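PDB 3F5B: aminoglycoside N(6')acetyltransferase from Legionella pneumophila subsp. pneumophila, which probably acts as a GNAT-family acetyltransferase, transferring an acetyl group to the 6'-amino group of aminoglycosides. Local coordinates for residues A[114-117]-A[118-122]; A[35-38]-A[39-43]; A[88-91]-A[92-96]. All coordinates share one frame; numbering follows the deposited sequence.

Contact 1: A[114-117]-A[118-122]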
loop_
_atom_site.group_PDB
_atom_site.type_symbol
_atom_site.label_atom_id
_atom_site.label_comp_id
_atom_site.label_asym_id
_atom_site.label_seq_id
_atom_site.Cartn_x
_atom_site.Cartn_y
_atom_site.Cartn_z
ATOM N N GLN A 114 2.726 -9.786 -6.792
ATOM C CA GLN A 114 1.484 -10.516 -6.848
ATOM C C GLN A 114 0.532 -9.947 -5.794
ATOM O O GLN A 114 -0.642 -9.777 -6.046
ATOM C CB GLN A 114 1.713 -12.005 -6.604
ATOM C CG GLN A 114 0.413 -12.836 -6.701
ATOM C CD GLN A 114 0.648 -14.319 -6.498
ATOM O OE1 GLN A 114 1.781 -14.789 -6.601
ATOM N NE2 GLN A 114 -0.426 -15.072 -6.213
HETATM N N MSE A 115 1.035 -9.689 -4.606
HETATM C CA MSE A 115 0.154 -9.151 -3.547
HETATM C C MSE A 115 -0.419 -7.790 -3.933
HETATM O O MSE A 115 -1.627 -7.525 -3.723
HETATM C CB MSE A 115 0.876 -9.056 -2.206
HETATM C CG MSE A 115 -0.085 -8.778 -1.018
HETATM SE SE MSE A 115 0.794 -7.642 0.303
HETATM C CE MSE A 115 0.989 -6.102 -0.815
ATOM N N ILE A 116 0.449 -6.926 -4.473
ATOM C CA ILE A 116 0.003 -5.619 -4.937
ATOM C C ILE A 116 -1.124 -5.786 -5.961
ATOM O O ILE A 116 -2.197 -5.176 -5.817
ATOM C CB ILE A 116 1.182 -4.783 -5.547
ATOM C CG1 ILE A 116 2.160 -4.332 -4.445
ATOM C CG2 ILE A 116 0.630 -3.617 -6.396
ATOM C CD1 ILE A 116 3.508 -3.834 -4.951
ATOM N N HIS A 117 -0.895 -6.620 -6.977
ATOM C CA HIS A 117 -1.901 -6.817 -8.020
ATOM C C HIS A 117 -3.198 -7.405 -7.483
ATOM O O HIS A 117 -4.298 -6.931 -7.824
ATOM C CB HIS A 117 -1.392 -7.667 -9.168
ATOM C CG HIS A 117 -0.332 -6.994 -9.988
ATOM N ND1 HIS A 117 0.379 -7.660 -10.956
ATOM C CD2 HIS A 117 0.159 -5.731 -9.954
ATOM C CE1 HIS A 117 1.254 -6.832 -11.503
ATOM N NE2 HIS A 117 1.131 -5.651 -10.922
ATOM N N GLU A 118 -3.081 -8.408 -6.628
ATOM C CA GLU A 118 -4.305 -8.994 -6.051
ATOM C C GLU A 118 -5.061 -8.018 -5.149
ATOM O O GLU A 118 -6.291 -8.018 -5.105
ATOM C CB GLU A 118 -3.967 -10.275 -5.294
ATOM C CG GLU A 118 -3.539 -11.436 -6.224
ATOM C CD GLU A 118 -3.357 -12.739 -5.447
ATOM O OE1 GLU A 118 -3.566 -12.693 -4.224
ATOM O OE2 GLU A 118 -3.002 -13.796 -6.039
ATOM N N PHE A 119 -4.344 -7.189 -4.408
ATOM C CA PHE A 119 -5.016 -6.188 -3.564
ATOM C C PHE A 119 -5.811 -5.183 -4.402
ATOM O O PHE A 119 -7.005 -4.921 -4.133
ATOM C CB PHE A 119 -4.004 -5.490 -2.684
ATOM C CG PHE A 119 -4.583 -4.401 -1.810
ATOM C CD1 PHE A 119 -5.469 -4.702 -0.766
ATOM C CD2 PHE A 119 -4.225 -3.076 -2.024
ATOM C CE1 PHE A 119 -5.997 -3.680 0.052
ATOM C CE2 PHE A 119 -4.751 -2.041 -1.203
ATOM C CZ PHE A 119 -5.628 -2.347 -0.171
ATOM N N ILE A 120 -5.155 -4.633 -5.425
ATOM C CA ILE A 120 -5.816 -3.662 -6.303
ATOM C C ILE A 120 -7.031 -4.266 -6.993
ATOM O O ILE A 120 -8.092 -3.638 -7.009
ATOM C CB ILE A 120 -4.851 -3.074 -7.368
ATOM C CG1 ILE A 120 -3.788 -2.252 -6.656
ATOM C CG2 ILE A 120 -5.643 -2.184 -8.386
ATOM C CD1 ILE A 120 -2.523 -1.993 -7.491
ATOM N N LEU A 121 -6.883 -5.468 -7.566
ATOM C CA LEU A 121 -7.996 -6.122 -8.209
ATOM C C LEU A 121 -9.115 -6.588 -7.279
ATOM O O LEU A 121 -10.281 -6.614 -7.691
ATOM C CB LEU A 121 -7.538 -7.279 -9.132
ATOM C CG LEU A 121 -6.524 -6.872 -10.208
ATOM C CD1 LEU A 121 -5.967 -8.079 -10.907
ATOM C CD2 LEU A 121 -7.152 -5.884 -11.234
ATOM N N SER A 122 -8.771 -6.970 -6.055
ATOM C CA SER A 122 -9.760 -7.435 -5.069
ATOM C C SER A 122 -10.534 -6.292 -4.393
ATOM O O SER A 122 -11.696 -6.470 -4.033
ATOM C CB SER A 122 -9.065 -8.237 -3.935
ATOM O OG SER A 122 -8.485 -9.432 -4.457
#
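The side chains of Q114 and E118, one helical turn apart, run side by side and join at their ends. The NE2 of Q114 donates to OE2 of E118 over 2.9 Å in an almost straight bond (178°). Acceptor and amide are coplanar, yet the donor approaches from above the carboxylate, the two planes being turned 70° apart. An extended Q114 chain with CG anti to the backbone N (chi1 -178°) carries the amide there. The same carboxylate accepts two backbone N-H groups, R14 N at OE2 and F15 N at OE1. Beneath it run the i to i+4 bonds of helix 109-123, the crossover helix between parallel strands 94-101 and 129-132, from E118 N to Q114 O (2.9 Å) through L121 N to H117 O (3.0 Å). S122 OG adds a bond to E118 O (2.7 Å), meeting it from the face opposite to S122 N. Farther round the helix, I116 CG2 touches I120 CD1 at 3.7 Å, and F119 packs edge-to-face against W67 and F17. H117 NE2 is hydrogen-bonded to A148 O. Three N-H donors thus grip the buried carboxylate of E118, which probably favours its charged form and ties this helix to the segment entering strand 15-19.

Contact 2: A[35-38]-A[39-43]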
loop_
_atom_site.group_PDB
_atom_site.type_symbol
_atom_site.label_atom_id
_atom_site.label_comp_id
_atom_site.label_asym_id
_atom_site.label_seq_id
_atom_site.Cartn_x
_atom_site.Cartn_y
_atom_site.Cartn_z
ATOM N N PRO A 35 12.940 -3.612 13.016
ATOM C CA PRO A 35 13.990 -2.819 12.370
ATOM C C PRO A 35 13.825 -2.740 10.850
ATOM O O PRO A 35 13.992 -1.652 10.281
ATOM C CB PRO A 35 15.306 -3.516 12.788
ATOM C CG PRO A 35 14.983 -4.252 14.055
ATOM C CD PRO A 35 13.488 -4.648 13.922
ATOM N N HIS A 36 13.439 -3.837 10.184
ATOM C CA HIS A 36 13.352 -3.761 8.710
ATOM C C HIS A 36 12.266 -2.798 8.232
ATOM O O HIS A 36 12.350 -2.227 7.122
ATOM C CB HIS A 36 13.242 -5.142 8.020
ATOM C CG HIS A 36 11.839 -5.676 7.896
ATOM N ND1 HIS A 36 11.246 -6.460 8.870
ATOM C CD2 HIS A 36 10.940 -5.597 6.885
ATOM C CE1 HIS A 36 10.038 -6.811 8.478
ATOM N NE2 HIS A 36 9.834 -6.313 7.272
ATOM N N ILE A 37 11.251 -2.619 9.077
ATOM C CA ILE A 37 10.191 -1.703 8.767
ATOM C C ILE A 37 10.633 -0.303 9.176
ATOM O O ILE A 37 10.389 0.675 8.427
ATOM C CB ILE A 37 8.832 -2.076 9.471
ATOM C CG1 ILE A 37 8.235 -3.390 8.909
ATOM C CG2 ILE A 37 7.829 -0.883 9.343
ATOM C CD1 ILE A 37 7.981 -3.401 7.351
ATOM N N ASN A 38 11.261 -0.191 10.354
ATOM C CA ASN A 38 11.734 1.121 10.823
ATOM C C ASN A 38 12.858 1.760 10.008
ATOM O O ASN A 38 13.160 2.962 10.161
ATOM C CB ASN A 38 12.074 1.083 12.306
ATOM C CG ASN A 38 10.847 0.773 13.157
ATOM O OD1 ASN A 38 10.932 -0.003 14.079
ATOM N ND2 ASN A 38 9.694 1.388 12.829
ATOM N N GLU A 39 13.444 0.977 9.109
ATOM C CA GLU A 39 14.347 1.564 8.139
ATOM C C GLU A 39 13.661 2.649 7.324
ATOM O O GLU A 39 14.294 3.621 6.925
ATOM C CB GLU A 39 14.952 0.522 7.209
ATOM C CG GLU A 39 16.101 1.150 6.379
ATOM C CD GLU A 39 16.888 0.149 5.580
ATOM O OE1 GLU A 39 16.469 -1.034 5.505
ATOM O OE2 GLU A 39 17.926 0.569 5.008
ATOM N N TRP A 40 12.357 2.498 7.104
ATOM C CA TRP A 40 11.633 3.348 6.162
ATOM C C TRP A 40 10.455 4.042 6.852
ATOM O O TRP A 40 9.997 5.114 6.412
ATOM C CB TRP A 40 11.143 2.486 4.976
ATOM C CG TRP A 40 12.305 1.755 4.333
ATOM C CD1 TRP A 40 12.511 0.405 4.268
ATOM C CD2 TRP A 40 13.433 2.366 3.691
ATOM N NE1 TRP A 40 13.702 0.138 3.617
ATOM C CE2 TRP A 40 14.284 1.324 3.252
ATOM C CE3 TRP A 40 13.814 3.693 3.451
ATOM C CZ2 TRP A 40 15.480 1.574 2.577
ATOM C CZ3 TRP A 40 14.997 3.937 2.773
ATOM C CH2 TRP A 40 15.823 2.880 2.357
ATOM N N LEU A 41 9.972 3.432 7.931
ATOM C CA LEU A 41 8.873 4.019 8.700
ATOM C C LEU A 41 9.316 4.380 10.102
ATOM O O LEU A 41 9.615 3.515 10.932
ATOM C CB LEU A 41 7.630 3.097 8.719
ATOM C CG LEU A 41 6.405 3.601 9.508
ATOM C CD1 LEU A 41 5.710 4.725 8.726
ATOM C CD2 LEU A 41 5.387 2.471 9.757
ATOM N N HIS A 42 9.352 5.674 10.387
ATOM C CA HIS A 42 10.003 6.166 11.621
ATOM C C HIS A 42 9.573 7.594 11.833
ATOM O O HIS A 42 8.947 8.186 10.954
ATOM C CB HIS A 42 11.532 6.155 11.460
ATOM C CG HIS A 42 11.987 6.803 10.192
ATOM N ND1 HIS A 42 12.488 6.088 9.123
ATOM C CD2 HIS A 42 11.945 8.097 9.794
ATOM C CE1 HIS A 42 12.751 6.917 8.126
ATOM N NE2 HIS A 42 12.432 8.140 8.510
ATOM N N GLY A 43 9.927 8.159 12.979
ATOM C CA GLY A 43 9.666 9.564 13.237
ATOM C C GLY A 43 8.196 9.899 13.077
ATOM O O GLY A 43 7.317 9.154 13.536
HETATM O O HOH W 1 14.490 -2.499 5.563
#
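N38 and L41 close the C-terminal end of the short helix 35-38 of the GNAT acetyltransferase domain, where the chain leaves its helical path and turns through a loop toward helix 43-57. The amide of N38 clasps this turn: ND2 donates to L41 O at 2.9 Å, with the carbonyl oxygen close to the amide plane and the bond nearly straight (166°). CG of N38 stands beside its own backbone N (chi1 -63°), and from there ND2 meets L41 O. ND2 also donates to I32 O, tying the loop back to the residues ahead of the helix. L41 O also receives a CA-H...O contact from N38 CA, 3.2 Å away.

The I37 carbonyl binds two donors. L41 N meets I37 O in the carbonyl plane at 2.8 Å, whereas W40 N comes to I37 O from well above that plane at 3.0 Å. On the apolar side, I37 CG2 lies 4.0 Å from L41 CB, the two side chains pointing the same way, and L41 goes on to pack on L46 and T49 of helix 43-57.

E39 N donates to P35 O over 2.9 Å, an i to i+4 bond at the end of helix 35-38. The extended side chain of E39 does two things: CG lies over the rim of one face of the W40 ring, and OE1 accepts from a water that also donates to H36 O. H36 NE2 is hydrogen-bonded to I101 O, at the end of strand 94-101.

Past the turn, the ring of H42 presents its edge to the helix end, and ND1 makes a weak hydrogen bond of 3.4 Å to N38 O.

Contact 3: A[88-91]-A[92-96]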
loop_
_atom_site.group_PDB
_atom_site.type_symbol
_atom_site.label_atom_id
_atom_site.label_comp_id
_atom_site.label_asym_id
_atom_site.label_seq_id
_atom_site.Cartn_x
_atom_site.Cartn_y
_atom_site.Cartn_z
ATOM N N GLU A 88 -8.403 18.082 -10.484
ATOM C CA GLU A 88 -7.020 18.250 -10.964
ATOM C C GLU A 88 -6.593 17.356 -12.124
ATOM O O GLU A 88 -7.248 17.320 -13.173
ATOM C CB GLU A 88 -6.028 18.088 -9.794
ATOM C CG GLU A 88 -5.507 19.405 -9.182
ATOM C CD GLU A 88 -6.412 19.988 -8.089
ATOM O OE1 GLU A 88 -7.503 20.514 -8.419
ATOM O OE2 GLU A 88 -6.019 19.936 -6.897
ATOM N N GLU A 89 -5.479 16.653 -11.927
ATOM C CA GLU A 89 -4.954 15.703 -12.906
ATOM C C GLU A 89 -5.654 14.364 -12.759
ATOM O O GLU A 89 -5.440 13.448 -13.562
ATOM C CB GLU A 89 -3.446 15.525 -12.722
ATOM C CG GLU A 89 -3.041 15.442 -11.264
ATOM C CD GLU A 89 -1.540 15.469 -11.041
ATOM O OE1 GLU A 89 -0.795 14.809 -11.806
ATOM O OE2 GLU A 89 -1.110 16.142 -10.073
ATOM N N TYR A 90 -6.489 14.262 -11.725
ATOM C CA TYR A 90 -7.212 13.037 -11.449
ATOM C C TYR A 90 -8.694 13.293 -11.534
ATOM O O TYR A 90 -9.343 13.521 -10.518
ATOM C CB TYR A 90 -6.808 12.465 -10.090
ATOM C CG TYR A 90 -5.326 12.244 -10.005
ATOM C CD1 TYR A 90 -4.689 11.372 -10.886
ATOM C CD2 TYR A 90 -4.555 12.922 -9.066
ATOM C CE1 TYR A 90 -3.331 11.175 -10.832
ATOM C CE2 TYR A 90 -3.187 12.733 -8.997
ATOM C CZ TYR A 90 -2.583 11.863 -9.889
ATOM O OH TYR A 90 -1.226 11.665 -9.832
ATOM N N PRO A 91 -9.237 13.261 -12.763
ATOM C CA PRO A 91 -10.636 13.606 -12.985
ATOM C C PRO A 91 -11.565 12.476 -12.566
ATOM O O PRO A 91 -12.743 12.696 -12.317
ATOM C CB PRO A 91 -10.706 13.841 -14.495
ATOM C CG PRO A 91 -9.559 13.083 -15.073
ATOM C CD PRO A 91 -8.592 12.742 -13.983
ATOM N N ASP A 92 -11.022 11.270 -12.489
ATOM C CA ASP A 92 -11.769 10.126 -12.009
ATOM C C ASP A 92 -11.315 9.822 -10.585
ATOM O O ASP A 92 -11.754 8.847 -9.971
ATOM C CB ASP A 92 -11.552 8.931 -12.940
ATOM C CG ASP A 92 -11.743 9.297 -14.404
ATOM O OD1 ASP A 92 -12.773 8.893 -14.977
ATOM O OD2 ASP A 92 -10.879 10.005 -14.972
ATOM N N GLY A 93 -10.450 10.688 -10.061
ATOM C CA GLY A 93 -9.901 10.524 -8.724
ATOM C C GLY A 93 -8.701 9.583 -8.706
ATOM O O GLY A 93 -8.079 9.304 -9.746
ATOM N N ALA A 94 -8.372 9.091 -7.519
ATOM C CA ALA A 94 -7.231 8.197 -7.358
ATOM C C ALA A 94 -7.174 7.642 -5.935
ATOM O O ALA A 94 -7.676 8.268 -4.993
ATOM C CB ALA A 94 -5.942 8.928 -7.695
ATOM N N VAL A 95 -6.570 6.467 -5.780
ATOM C CA VAL A 95 -6.305 5.913 -4.444
ATOM C C VAL A 95 -4.801 5.942 -4.181
ATOM O O VAL A 95 -4.004 5.583 -5.048
ATOM C CB VAL A 95 -6.887 4.474 -4.257
ATOM C CG1 VAL A 95 -6.254 3.485 -5.210
ATOM C CG2 VAL A 95 -6.706 3.987 -2.828
ATOM N N THR A 96 -4.417 6.381 -2.993
ATOM C CA THR A 96 -3.010 6.385 -2.601
ATOM C C THR A 96 -2.806 5.182 -1.685
ATOM O O THR A 96 -3.605 4.968 -0.770
ATOM C CB THR A 96 -2.615 7.689 -1.866
ATOM O OG1 THR A 96 -2.898 8.812 -2.714
ATOM C CG2 THR A 96 -1.104 7.687 -1.487
#
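Y90 and G93 are the ends of a four-residue beta turn, P91 and D92 having the backbone angles of type I, with G93 N making a weak hydrogen bond of 3.1 Å to Y90 O and the Y90 and G93 CA atoms 4.6 Å apart. G93 follows with a positive phi of 84°, a conformation that glycine adopts readily, and from it the chain straightens into strand 94-101.

Side-chain contact rests mainly on Y90. Its CG stands beside the backbone N (chi1 -56°), which sets one face of the ring against the CB of A94, while the far end of the ring leads away from the turn. That CB approaches near the ring's rim, 4.1 Å from Y90 CG, while E89 CG lies 3.5 Å above the plane on the opposite face. The phenol ring is therefore sandwiched between an aliphatic part of the preceding residue and the first residue of the strand. Closer in, Y90 CB comes within 3.4 Å of G93 O. The hydroxyl end belongs to another partnership: OH is hydrogen-bonded to K167 NZ, which pins the far end of the ring. At the corner of the turn, OD2 of D92 lies 3.4 Å from P91 CG. P91 and D92 are exposed, whereas Y90, G93 and A94 are buried.

In the fold the turn completes the link from strand 74-84 to its antiparallel neighbour 94-101. A94 and T96 bond through their backbones to I84 and S82 on that side, V95 to I129 and L131 of the parallel strand 129-132, and Y90 packs across the latter strand on the side chains of I129 and L131.

The three contacts follow one another along the chain in the order 2, 3, 1, and none touches another. Contacts 1 and 3 are the nearest pair, with centres about 19 Å and closest atoms about 6 Å apart, and they belong to the same beta-alpha-beta unit: strand 94-101 begins in contact 3 and leads into helix 109-123. Contact 2 sits across the chain's centre from both, its centre about 24 Å from that of contact 1 and about 29 Å from that of contact 3. The cyclohexane site is lined partly by L99 and F100 of strand 94-101; the W40 side chain is about 5 Å from this ligand and that of I116 about 8 Å.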